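Local coordinates for possible prolidase (Bifidobacterium longum NCC2705, PDB 2P9B), which probably hydrolyses carbon-nitrogen bonds other than peptide bonds, as a putative member of the metal-dependent amidohydrolase family, at residues P71-A76 against H376-V381; G208-A213 against N321-M326; L135-Y140 against L160-L165; P9-F14 against A426-W431. All blocks are in the same frame, centred on the assembly; numbering follows the deposited sequence.

From the N terminus, the chain first lays down residues 9-14, which are not met again until 426-431; interaction 4 thus closes a loop around nearly the whole chain and brings its start to a hairpin near its end. Nested inside, interaction 1 joins the strand at 71-76 to the late helix at 376-381. Within that loop lie two shorter closures in series: interaction 3 links the segments after two neighbouring parallel strands (135-140 with 160-165), and interaction 2 sets the loop 208-213 on helix 313-335. No loops cross. Interactions 1 and 3 touch, Ala76 against Leu135, while interactions 2 and 4 lie on opposite sides of the chain's centre, about 42 Å apart between centres.

Interaction 1: residues P71-A76 against H376-V381; sequences PGLINA and HAATAV
Ala378 O is the polar atom on which the contact turns: it takes the backbone N-H of Ile74, with Ile74 N to Ala378 O at 3.1 Å. The N-H...O angle of 131° makes this a weak bond, and Ile74 CB sits against the same oxygen at 3.3 Å, so the carbonyl is met by both a donor and a hydrocarbon shoulder. The helix is irregular just here. A wider pi-type turn spans 377-381, with Val381 N reaching back to His376 O at 3.0 Å. Beyond the hydrogen bond the contact is made by hydrocarbon groups, set against one another and against carbonyl oxygens. With CG1 of Ile74 anti to its carbonyl carbon (chi1 -62°) and the chain extended beyond it, CD1 reaches along the helix turn to Thr379 O, 3.6 Å away. Thr379 brings its methyl rather than its hydroxyl to the strand: CG2 lies 3.9 Å from Pro71 CB and 3.7 Å from Gly72 O. Its OG1 is hydrogen-bonded back to Leu375 O in the preceding helical turn, which probably helps keep the methyl branch toward the strand. Leu73 starts off pointing away, yet its CD2 comes round to meet Ala378 CB at 3.9 Å. Strand 73-75 and helix 376-381 run at 90° to each other. In this amidohydrolase, a family of TIM-barrel enzymes, strand 68-78 pairs in parallel with strand 129-134 and antiparallel with 403-406, and helix 371-385 packs on it, with Asn382 and Ala383 of that helix extending the cover over Ile74.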
loop_
_atom_site.group_PDB
_atom_site.type_symbol
_atom_site.label_atom_id
_atom_site.label_comp_id
_atom_site.label_asym_id
_atom_site.label_seq_id
_atom_site.Cartn_x
_atom_site.Cartn_y
_atom_site.Cartn_z
ATOM N N PRO A 71 -0.753 1.106 -14.745
ATOM C CA PRO A 71 0.058 0.196 -13.933
ATOM C C PRO A 71 -0.846 -0.382 -12.848
ATOM O O PRO A 71 -1.826 0.254 -12.455
ATOM C CB PRO A 71 1.121 1.112 -13.327
ATOM C CG PRO A 71 1.249 2.230 -14.347
ATOM C CD PRO A 71 -0.199 2.472 -14.721
ATOM N N GLY A 72 -0.524 -1.571 -12.360
ATOM C CA GLY A 72 -1.347 -2.147 -11.310
ATOM C C GLY A 72 -1.296 -1.268 -10.074
ATOM O O GLY A 72 -0.289 -0.595 -9.826
ATOM N N LEU A 73 -2.377 -1.245 -9.298
ATOM C CA LEU A 73 -2.371 -0.442 -8.077
ATOM C C LEU A 73 -1.459 -1.110 -7.059
ATOM O O LEU A 73 -1.198 -2.302 -7.137
ATOM C CB LEU A 73 -3.784 -0.320 -7.489
ATOM C CG LEU A 73 -4.807 0.496 -8.290
ATOM C CD1 LEU A 73 -6.168 0.436 -7.609
ATOM C CD2 LEU A 73 -4.325 1.948 -8.393
ATOM N N ILE A 74 -0.958 -0.320 -6.116
ATOM C CA ILE A 74 -0.093 -0.835 -5.060
ATOM C C ILE A 74 -0.671 -0.345 -3.744
ATOM O O ILE A 74 -1.065 0.815 -3.636
ATOM C CB ILE A 74 1.358 -0.298 -5.222
ATOM C CG1 ILE A 74 1.933 -0.792 -6.554
ATOM C CG2 ILE A 74 2.227 -0.755 -4.048
ATOM C CD1 ILE A 74 3.353 -0.327 -6.842
ATOM N N ASN A 75 -0.748 -1.230 -2.751
ATOM C CA ASN A 75 -1.262 -0.842 -1.438
ATOM C C ASN A 75 -0.122 -1.040 -0.447
ATOM O O ASN A 75 0.293 -2.164 -0.185
ATOM C CB ASN A 75 -2.464 -1.702 -1.036
ATOM C CG ASN A 75 -3.178 -1.153 0.189
ATOM O OD1 ASN A 75 -2.538 -0.664 1.118
ATOM N ND2 ASN A 75 -4.505 -1.229 0.192
ATOM N N ALA A 76 0.394 0.057 0.099
ATOM C CA ALA A 76 1.530 -0.018 1.018
ATOM C C ALA A 76 1.215 -0.359 2.465
ATOM O O ALA A 76 2.117 -0.390 3.305
ATOM C CB ALA A 76 2.317 1.290 0.964
ATOM N N HIS A 376 -0.691 8.654 -9.464
ATOM C CA HIS A 376 0.767 8.623 -9.449
ATOM C C HIS A 376 1.275 8.095 -8.103
ATOM O O HIS A 376 2.261 7.352 -8.043
ATOM C CB HIS A 376 1.297 10.040 -9.710
ATOM C CG HIS A 376 2.788 10.145 -9.722
ATOM N ND1 HIS A 376 3.577 9.458 -10.621
ATOM C CD2 HIS A 376 3.635 10.894 -8.976
ATOM C CE1 HIS A 376 4.843 9.783 -10.431
ATOM N NE2 HIS A 376 4.906 10.653 -9.437
ATOM N N ALA A 377 0.583 8.466 -7.031
ATOM C CA ALA A 377 0.945 8.044 -5.682
ATOM C C ALA A 377 0.701 6.548 -5.499
ATOM O O ALA A 377 1.489 5.857 -4.864
ATOM C CB ALA A 377 0.131 8.834 -4.656
ATOM N N ALA A 378 -0.385 6.056 -6.085
ATOM C CA ALA A 378 -0.746 4.648 -5.961
ATOM C C ALA A 378 0.121 3.718 -6.795
ATOM O O ALA A 378 0.121 2.506 -6.571
ATOM C CB ALA A 378 -2.210 4.451 -6.346
ATOM N N THR A 379 0.853 4.271 -7.757
ATOM C CA THR A 379 1.677 3.442 -8.629
ATOM C C THR A 379 3.173 3.727 -8.543
ATOM O O THR A 379 3.902 3.052 -7.821
ATOM C CB THR A 379 1.206 3.580 -10.106
ATOM O OG1 THR A 379 1.223 4.962 -10.492
ATOM C CG2 THR A 379 -0.210 3.051 -10.267
ATOM N N ALA A 380 3.622 4.736 -9.277
ATOM C CA ALA A 380 5.034 5.091 -9.300
ATOM C C ALA A 380 5.610 5.443 -7.929
ATOM O O ALA A 380 6.657 4.920 -7.549
ATOM C CB ALA A 380 5.258 6.249 -10.269
ATOM N N VAL A 381 4.940 6.324 -7.187
ATOM C CA VAL A 381 5.458 6.711 -5.879
ATOM C C VAL A 381 5.475 5.528 -4.912
ATOM O O VAL A 381 6.485 5.292 -4.255
ATOM C CB VAL A 381 4.657 7.885 -5.250
ATOM C CG1 VAL A 381 5.303 8.293 -3.932
ATOM C CG2 VAL A 381 4.617 9.074 -6.210
#

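Interaction 2: residues G208-A213 against N321-M326; sequences GGVTDA and NVVGGM
Apolar packing carries the contact. Val210 drives its two methyls at the side of helix 313-335: CG1, anti to the backbone N (chi1 173°), touches both valines of the helix, Val322 CG1 at 4.0 Å and Val323 CG2 at 4.1 Å, while CG2 comes 4.2 Å from SE of the selenomethionine Met326. The valines cross obliquely. A second kind of contact is methyl against carbonyl. Val322 CG2 lies 3.6 Å from Val210 O and 3.9 Å from Asp212 O. With an alanine at Val322, the loss of both methyls would probably open a gap beside Val210 CG1 and strip Asp212 O of its methyl neighbour, while CB would still stand near Val210 O. The loop, between strand 202-205 and helix 226-238 of the amidohydrolase chain, holds its shape through a type I beta turn from Gly209 to Asp212. Two polar bonds lie within the turn: Asp212 N to Gly209 O at 3.0 Å, and Gly209 N to Asp212 OD2 at 2.7 Å, which uses the anti lone pair of that oxygen. Asn318 ND2, a turn earlier in helix 313-335, does bond Thr211 O, and Leu301 of helix 295-303 also packs on Val210.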
loop_
_atom_site.group_PDB
_atom_site.type_symbol
_atom_site.label_atom_id
_atom_site.label_comp_id
_atom_site.label_asym_id
_atom_site.label_seq_id
_atom_site.Cartn_x
_atom_site.Cartn_y
_atom_site.Cartn_z
ATOM N N GLY A 208 -0.018 4.465 20.026
ATOM C CA GLY A 208 -1.241 3.692 20.108
ATOM C C GLY A 208 -2.009 3.924 18.820
ATOM O O GLY A 208 -1.503 4.599 17.924
ATOM N N GLY A 209 -3.225 3.397 18.719
ATOM C CA GLY A 209 -4.006 3.563 17.501
ATOM C C GLY A 209 -4.843 4.828 17.382
ATOM O O GLY A 209 -4.755 5.730 18.215
ATOM N N VAL A 210 -5.661 4.880 16.334
ATOM C CA VAL A 210 -6.531 6.025 16.063
ATOM C C VAL A 210 -7.490 6.356 17.207
ATOM O O VAL A 210 -7.817 7.522 17.431
ATOM C CB VAL A 210 -7.370 5.794 14.781
ATOM C CG1 VAL A 210 -8.384 6.918 14.605
ATOM C CG2 VAL A 210 -6.455 5.724 13.567
ATOM N N THR A 211 -7.943 5.337 17.928
ATOM C CA THR A 211 -8.871 5.551 19.035
ATOM C C THR A 211 -8.161 5.842 20.353
ATOM O O THR A 211 -8.803 5.945 21.398
ATOM C CB THR A 211 -9.790 4.331 19.232
ATOM O OG1 THR A 211 -8.994 3.170 19.493
ATOM C CG2 THR A 211 -10.635 4.099 17.984
ATOM N N ASP A 212 -6.840 5.984 20.299
ATOM C CA ASP A 212 -6.058 6.271 21.494
ATOM C C ASP A 212 -5.647 7.737 21.553
ATOM O O ASP A 212 -5.681 8.449 20.550
ATOM C CB ASP A 212 -4.800 5.395 21.545
ATOM C CG ASP A 212 -5.115 3.923 21.744
ATOM O OD1 ASP A 212 -5.911 3.603 22.653
ATOM O OD2 ASP A 212 -4.558 3.089 21.001
ATOM N N ALA A 213 -5.259 8.181 22.740
ATOM C CA ALA A 213 -4.840 9.561 22.930
ATOM C C ALA A 213 -3.513 9.799 22.226
ATOM O O ALA A 213 -2.756 8.863 21.971
ATOM C CB ALA A 213 -4.698 9.862 24.411
ATOM N N ASN A 321 -9.618 13.655 16.969
ATOM C CA ASN A 321 -8.369 14.404 17.084
ATOM C C ASN A 321 -7.268 13.799 16.216
ATOM O O ASN A 321 -6.531 14.519 15.550
ATOM C CB ASN A 321 -7.913 14.484 18.543
ATOM C CG ASN A 321 -8.929 15.187 19.427
ATOM O OD1 ASN A 321 -9.760 15.958 18.944
ATOM N ND2 ASN A 321 -8.859 14.935 20.724
ATOM N N VAL A 322 -7.162 12.477 16.217
ATOM C CA VAL A 322 -6.151 11.805 15.406
ATOM C C VAL A 322 -6.414 11.957 13.908
ATOM O O VAL A 322 -5.495 12.242 13.139
ATOM C CB VAL A 322 -6.078 10.301 15.735
ATOM C CG1 VAL A 322 -5.330 9.549 14.622
ATOM C CG2 VAL A 322 -5.379 10.099 17.067
ATOM N N VAL A 323 -7.662 11.748 13.493
ATOM C CA VAL A 323 -8.013 11.853 12.080
ATOM C C VAL A 323 -7.809 13.270 11.559
ATOM O O VAL A 323 -7.431 13.464 10.405
ATOM C CB VAL A 323 -9.474 11.412 11.826
ATOM C CG1 VAL A 323 -9.855 11.666 10.370
ATOM C CG2 VAL A 323 -9.620 9.929 12.136
ATOM N N GLY A 324 -8.061 14.260 12.413
ATOM C CA GLY A 324 -7.866 15.636 12.006
ATOM C C GLY A 324 -6.397 15.872 11.706
ATOM O O GLY A 324 -6.042 16.568 10.754
ATOM N N GLY A 325 -5.538 15.286 12.534
ATOM C CA GLY A 325 -4.107 15.420 12.337
ATOM C C GLY A 325 -3.644 14.669 11.099
ATOM O O GLY A 325 -2.764 15.135 10.381
HETATM N N MSE A 326 -4.224 13.496 10.847
HETATM C CA MSE A 326 -3.854 12.711 9.670
HETATM C C MSE A 326 -4.199 13.502 8.409
HETATM O O MSE A 326 -3.413 13.577 7.461
HETATM C CB MSE A 326 -4.605 11.367 9.647
HETATM C CG MSE A 326 -4.129 10.328 10.683
HETATM SE SE MSE A 326 -5.356 8.891 11.004
HETATM C CE MSE A 326 -5.721 8.448 9.210
#

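Interaction 3: residues L135-Y140 against L160-L165; sequences LGDVGY and LASGPL
Ser162 OG stands between its own backbone N and carbonyl carbon (chi1 69°), which aims it at the N-H of Gly136, and Asp137 keeps CG beside its backbone N (chi1 -54°), which swings the carboxylate over Gly163. Ser162 OG accepts from Gly136 N at 2.8 Å and donates to Gly163 O at 2.8 Å, the latter on a lone pair in the carbonyl plane. Gly163 O has a second donor, Asp137 N at 2.9 Å, nearly straight at 168° but coming from above that plane. Asp137 OD2 replies by taking Gly163 N at 2.8 Å, again from above the carboxylate plane, so Asp137 and Gly163 are bonded in both directions. Farther along, a water links Asp137 O (2.6 Å) to Leu165 N (3.0 Å). Tyr140 CE1 rests on Pro164 CD at 3.6 Å, the two side chains crossing at about a right angle, while its hydroxyl bonds Asn194. Gly163 CA, in a backbone at positive phi, lies 4.1 Å from Tyr140 CE1. The contact joins the segments following parallel strands 129-134 and 158-160 of the probable TIM barrel. Asp137 OD1 also bonds Thr134 OG1, so both carboxylate oxygens have partners. Gly136 O holds His79 ND1; if His79 is indeed a metal ligand, as in related amidohydrolases, Gly136 O would be a second-shell partner of the site.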
loop_
_atom_site.group_PDB
_atom_site.type_symbol
_atom_site.label_atom_id
_atom_site.label_comp_id
_atom_site.label_asym_id
_atom_site.label_seq_id
_atom_site.Cartn_x
_atom_site.Cartn_y
_atom_site.Cartn_z
ATOM N N LEU A 135 1.723 -5.000 7.061
ATOM C CA LEU A 135 2.349 -4.339 8.192
ATOM C C LEU A 135 1.774 -4.883 9.489
ATOM O O LEU A 135 1.145 -4.159 10.258
ATOM C CB LEU A 135 2.142 -2.822 8.118
ATOM C CG LEU A 135 2.921 -2.155 6.978
ATOM C CD1 LEU A 135 2.569 -0.671 6.890
ATOM C CD2 LEU A 135 4.415 -2.364 7.223
ATOM N N GLY A 136 1.997 -6.169 9.717
ATOM C CA GLY A 136 1.506 -6.805 10.922
ATOM C C GLY A 136 0.811 -8.106 10.599
ATOM O O GLY A 136 -0.402 -8.132 10.381
ATOM N N ASP A 137 1.587 -9.184 10.543
ATOM C CA ASP A 137 1.050 -10.512 10.258
ATOM C C ASP A 137 0.889 -11.225 11.598
ATOM O O ASP A 137 1.320 -10.714 12.627
ATOM C CB ASP A 137 2.021 -11.323 9.387
ATOM C CG ASP A 137 2.418 -10.600 8.104
ATOM O OD1 ASP A 137 1.615 -9.795 7.607
ATOM O OD2 ASP A 137 3.526 -10.851 7.584
ATOM N N VAL A 138 0.273 -12.401 11.589
ATOM C CA VAL A 138 0.111 -13.147 12.833
ATOM C C VAL A 138 1.436 -13.834 13.151
ATOM O O VAL A 138 1.969 -13.713 14.255
ATOM C CB VAL A 138 -1.005 -14.207 12.717
ATOM C CG1 VAL A 138 -1.045 -15.062 13.975
ATOM C CG2 VAL A 138 -2.343 -13.524 12.501
ATOM N N GLY A 139 1.960 -14.551 12.164
ATOM C CA GLY A 139 3.224 -15.243 12.321
ATOM C C GLY A 139 4.012 -15.069 11.039
ATOM O O GLY A 139 4.185 -13.948 10.566
ATOM N N TYR A 140 4.476 -16.171 10.460
ATOM C CA TYR A 140 5.236 -16.087 9.223
ATOM C C TYR A 140 4.506 -16.710 8.036
ATOM O O TYR A 140 5.121 -17.118 7.044
ATOM C CB TYR A 140 6.617 -16.709 9.443
ATOM C CG TYR A 140 7.394 -15.928 10.477
ATOM C CD1 TYR A 140 7.730 -14.593 10.252
ATOM C CD2 TYR A 140 7.713 -16.488 11.717
ATOM C CE1 TYR A 140 8.358 -13.825 11.233
ATOM C CE2 TYR A 140 8.344 -15.724 12.709
ATOM C CZ TYR A 140 8.661 -14.395 12.459
ATOM O OH TYR A 140 9.267 -13.629 13.432
ATOM N N LEU A 160 5.409 -7.766 0.124
ATOM C CA LEU A 160 6.475 -7.404 1.049
ATOM C C LEU A 160 5.833 -7.801 2.373
ATOM O O LEU A 160 4.890 -7.154 2.827
ATOM C CB LEU A 160 6.773 -5.908 1.036
ATOM C CG LEU A 160 7.785 -5.435 -0.005
ATOM C CD1 LEU A 160 7.170 -5.473 -1.396
ATOM C CD2 LEU A 160 8.226 -4.026 0.353
ATOM N N ALA A 161 6.328 -8.881 2.968
ATOM C CA ALA A 161 5.789 -9.398 4.225
ATOM C C ALA A 161 6.569 -8.891 5.429
ATOM O O ALA A 161 7.790 -8.976 5.467
ATOM C CB ALA A 161 5.804 -10.929 4.204
ATOM N N SER A 162 5.843 -8.384 6.419
ATOM C CA SER A 162 6.452 -7.833 7.620
ATOM C C SER A 162 6.603 -8.809 8.775
ATOM O O SER A 162 7.369 -8.552 9.702
ATOM C CB SER A 162 5.601 -6.673 8.124
ATOM O OG SER A 162 4.371 -7.179 8.625
ATOM N N GLY A 163 5.879 -9.922 8.733
ATOM C CA GLY A 163 5.928 -10.826 9.868
ATOM C C GLY A 163 5.161 -10.094 10.962
ATOM O O GLY A 163 4.485 -9.103 10.669
ATOM N N PRO A 164 5.224 -10.539 12.224
ATOM C CA PRO A 164 4.474 -9.809 13.255
ATOM C C PRO A 164 5.030 -8.414 13.517
ATOM O O PRO A 164 6.235 -8.190 13.427
ATOM C CB PRO A 164 4.577 -10.724 14.480
ATOM C CG PRO A 164 5.805 -11.546 14.216
ATOM C CD PRO A 164 5.754 -11.809 12.744
ATOM N N LEU A 165 4.158 -7.466 13.833
ATOM C CA LEU A 165 4.648 -6.121 14.095
ATOM C C LEU A 165 5.286 -6.101 15.473
ATOM O O LEU A 165 5.024 -6.973 16.302
ATOM C CB LEU A 165 3.518 -5.091 13.997
ATOM C CG LEU A 165 2.364 -5.111 14.998
ATOM C CD1 LEU A 165 2.798 -4.490 16.318
ATOM C CD2 LEU A 165 1.202 -4.324 14.411
HETATM O O HOH W 1 1.348 -8.421 13.867
#

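Interaction 4: residues P9-F14 against A426-W431; sequences PIVEPF and AGHPVW
Val11 and His428 face each other with their CA atoms 6.1 Å apart, and no direct hydrogen bond joins the two segments. Val11 CG2 sits over one face of the imidazole, the side chains crossing at about a right angle, though the modelled approach is too close to trust. At the ring's edge CE1 looks to Pro9 O at 3.8 Å. Phe14, with CG between its backbone N and carbonyl carbon (chi1 65°), is turned so that its edge points at the loop, and CE2 comes 3.5 Å from Gly427 O. Val11 CG1 packs on this same oxygen. Waters do the bridging. One gives its protons to Glu12 O at 2.8 Å and Gly427 O at 2.7 Å. Another lies in the plane of the His428 imidazole, 2.6 Å from ND1, and reaches Ile10 O by a long, weak bond. Cutting His428 back to an alanine is likely to cost this water its ND1 partner, leaving it the weak bond to Ile10 O. Gly427 lies in the tight connection of a beta hairpin, strands 422-425 and 428-429, paired antiparallel, with a backbone hydrogen bond between Val430 and Val423. Phe14 also packs on Ile424 of that hairpin. Between the two segments themselves, water bridges and carbonyl contacts prevail, with Gly427 O meeting both a water proton and the weakly positive edge of Phe14.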
loop_
_atom_site.group_PDB
_atom_site.type_symbol
_atom_site.label_atom_id
_atom_site.label_comp_id
_atom_site.label_asym_id
_atom_site.label_seq_id
_atom_site.Cartn_x
_atom_site.Cartn_y
_atom_site.Cartn_z
ATOM N N PRO A 9 1.778 -23.139 -13.749
ATOM C CA PRO A 9 1.309 -21.940 -14.480
ATOM C C PRO A 9 2.454 -21.255 -15.217
ATOM O O PRO A 9 3.341 -20.665 -14.599
ATOM C CB PRO A 9 0.692 -21.006 -13.449
ATOM C CG PRO A 9 1.421 -21.433 -12.180
ATOM C CD PRO A 9 1.553 -22.959 -12.304
ATOM N N ILE A 10 2.421 -21.338 -16.542
ATOM C CA ILE A 10 3.451 -20.739 -17.382
ATOM C C ILE A 10 2.972 -19.417 -17.972
ATOM O O ILE A 10 1.795 -19.269 -18.306
ATOM C CB ILE A 10 3.824 -21.681 -18.546
ATOM C CG1 ILE A 10 4.206 -23.059 -18.001
ATOM C CG2 ILE A 10 4.976 -21.090 -19.343
ATOM C CD1 ILE A 10 4.479 -24.091 -19.077
ATOM N N VAL A 11 3.881 -18.456 -18.098
ATOM C CA VAL A 11 3.527 -17.161 -18.666
ATOM C C VAL A 11 3.511 -17.241 -20.188
ATOM O O VAL A 11 4.551 -17.401 -20.823
ATOM C CB VAL A 11 4.524 -16.057 -18.262
ATOM C CG1 VAL A 11 4.140 -14.750 -18.930
ATOM C CG2 VAL A 11 4.542 -15.894 -16.757
ATOM N N GLU A 12 2.323 -17.134 -20.766
ATOM C CA GLU A 12 2.184 -17.178 -22.213
ATOM C C GLU A 12 2.272 -15.751 -22.734
ATOM O O GLU A 12 1.498 -14.883 -22.329
ATOM C CB GLU A 12 0.844 -17.805 -22.591
ATOM C CG GLU A 12 0.687 -19.240 -22.104
ATOM C CD GLU A 12 -0.635 -19.860 -22.516
ATOM O OE1 GLU A 12 -1.694 -19.320 -22.128
ATOM O OE2 GLU A 12 -0.615 -20.887 -23.228
ATOM N N PRO A 13 3.226 -15.485 -23.638
ATOM C CA PRO A 13 3.384 -14.135 -24.191
ATOM C C PRO A 13 2.117 -13.639 -24.874
ATOM O O PRO A 13 1.383 -14.420 -25.479
ATOM C CB PRO A 13 4.556 -14.291 -25.156
ATOM C CG PRO A 13 4.443 -15.720 -25.598
ATOM C CD PRO A 13 4.130 -16.436 -24.309
ATOM N N PHE A 14 1.863 -12.338 -24.774
ATOM C CA PHE A 14 0.673 -11.758 -25.381
ATOM C C PHE A 14 0.853 -10.278 -25.688
ATOM O O PHE A 14 1.857 -9.669 -25.325
ATOM C CB PHE A 14 -0.521 -11.936 -24.441
ATOM C CG PHE A 14 -0.394 -11.176 -23.145
ATOM C CD1 PHE A 14 -0.833 -9.858 -23.046
ATOM C CD2 PHE A 14 0.181 -11.777 -22.027
ATOM C CE1 PHE A 14 -0.706 -9.148 -21.848
ATOM C CE2 PHE A 14 0.313 -11.081 -20.828
ATOM C CZ PHE A 14 -0.130 -9.765 -20.736
ATOM N N ALA A 426 2.433 -9.725 -13.081
ATOM C CA ALA A 426 3.687 -10.253 -13.606
ATOM C C ALA A 426 3.451 -11.100 -14.858
ATOM O O ALA A 426 4.020 -12.184 -15.007
ATOM C CB ALA A 426 4.396 -11.073 -12.540
ATOM N N GLY A 427 2.600 -10.604 -15.751
ATOM C CA GLY A 427 2.326 -11.323 -16.986
ATOM C C GLY A 427 1.258 -12.397 -16.889
ATOM O O GLY A 427 0.877 -12.984 -17.898
ATOM N N HIS A 428 0.770 -12.648 -15.677
ATOM C CA HIS A 428 -0.255 -13.664 -15.444
ATOM C C HIS A 428 -1.648 -13.054 -15.374
ATOM O O HIS A 428 -1.991 -12.409 -14.385
ATOM C CB HIS A 428 0.002 -14.385 -14.117
ATOM C CG HIS A 428 1.255 -15.201 -14.090
ATOM N ND1 HIS A 428 1.361 -16.425 -14.714
ATOM C CD2 HIS A 428 2.444 -14.990 -13.474
ATOM C CE1 HIS A 428 2.557 -16.935 -14.482
ATOM N NE2 HIS A 428 3.234 -16.085 -13.731
ATOM N N PRO A 429 -2.470 -13.245 -16.415
ATOM C CA PRO A 429 -3.817 -12.673 -16.354
ATOM C C PRO A 429 -4.598 -13.382 -15.251
ATOM O O PRO A 429 -4.443 -14.590 -15.051
ATOM C CB PRO A 429 -4.388 -12.979 -17.738
ATOM C CG PRO A 429 -3.175 -13.028 -18.605
ATOM C CD PRO A 429 -2.190 -13.790 -17.754
ATOM N N VAL A 430 -5.425 -12.633 -14.535
ATOM C CA VAL A 430 -6.228 -13.213 -13.468
ATOM C C VAL A 430 -7.599 -13.524 -14.060
ATOM O O VAL A 430 -8.419 -12.630 -14.240
ATOM C CB VAL A 430 -6.386 -12.227 -12.298
ATOM C CG1 VAL A 430 -7.186 -12.874 -11.177
ATOM C CG2 VAL A 430 -5.016 -11.791 -11.804
ATOM N N TRP A 431 -7.837 -14.793 -14.378
ATOM C CA TRP A 431 -9.112 -15.190 -14.976
ATOM C C TRP A 431 -10.206 -15.385 -13.931
ATOM O O TRP A 431 -10.676 -16.502 -13.703
ATOM C CB TRP A 431 -8.936 -16.477 -15.783
ATOM C CG TRP A 431 -7.903 -16.381 -16.869
ATOM C CD1 TRP A 431 -6.899 -17.268 -17.119
ATOM C CD2 TRP A 431 -7.798 -15.363 -17.879
ATOM N NE1 TRP A 431 -6.182 -16.878 -18.224
ATOM C CE2 TRP A 431 -6.720 -15.723 -18.718
ATOM C CE3 TRP A 431 -8.532 -14.208 -18.174
ATOM C CZ2 TRP A 431 -6.331 -14.939 -19.815
ATOM C CZ3 TRP A 431 -8.147 -13.431 -19.268
ATOM C CH2 TRP A 431 -7.064 -13.812 -20.083
HETATM O O HOH W 2 -0.372 -17.268 -16.511
HETATM O O HOH W 3 0.256 -14.691 -19.854
#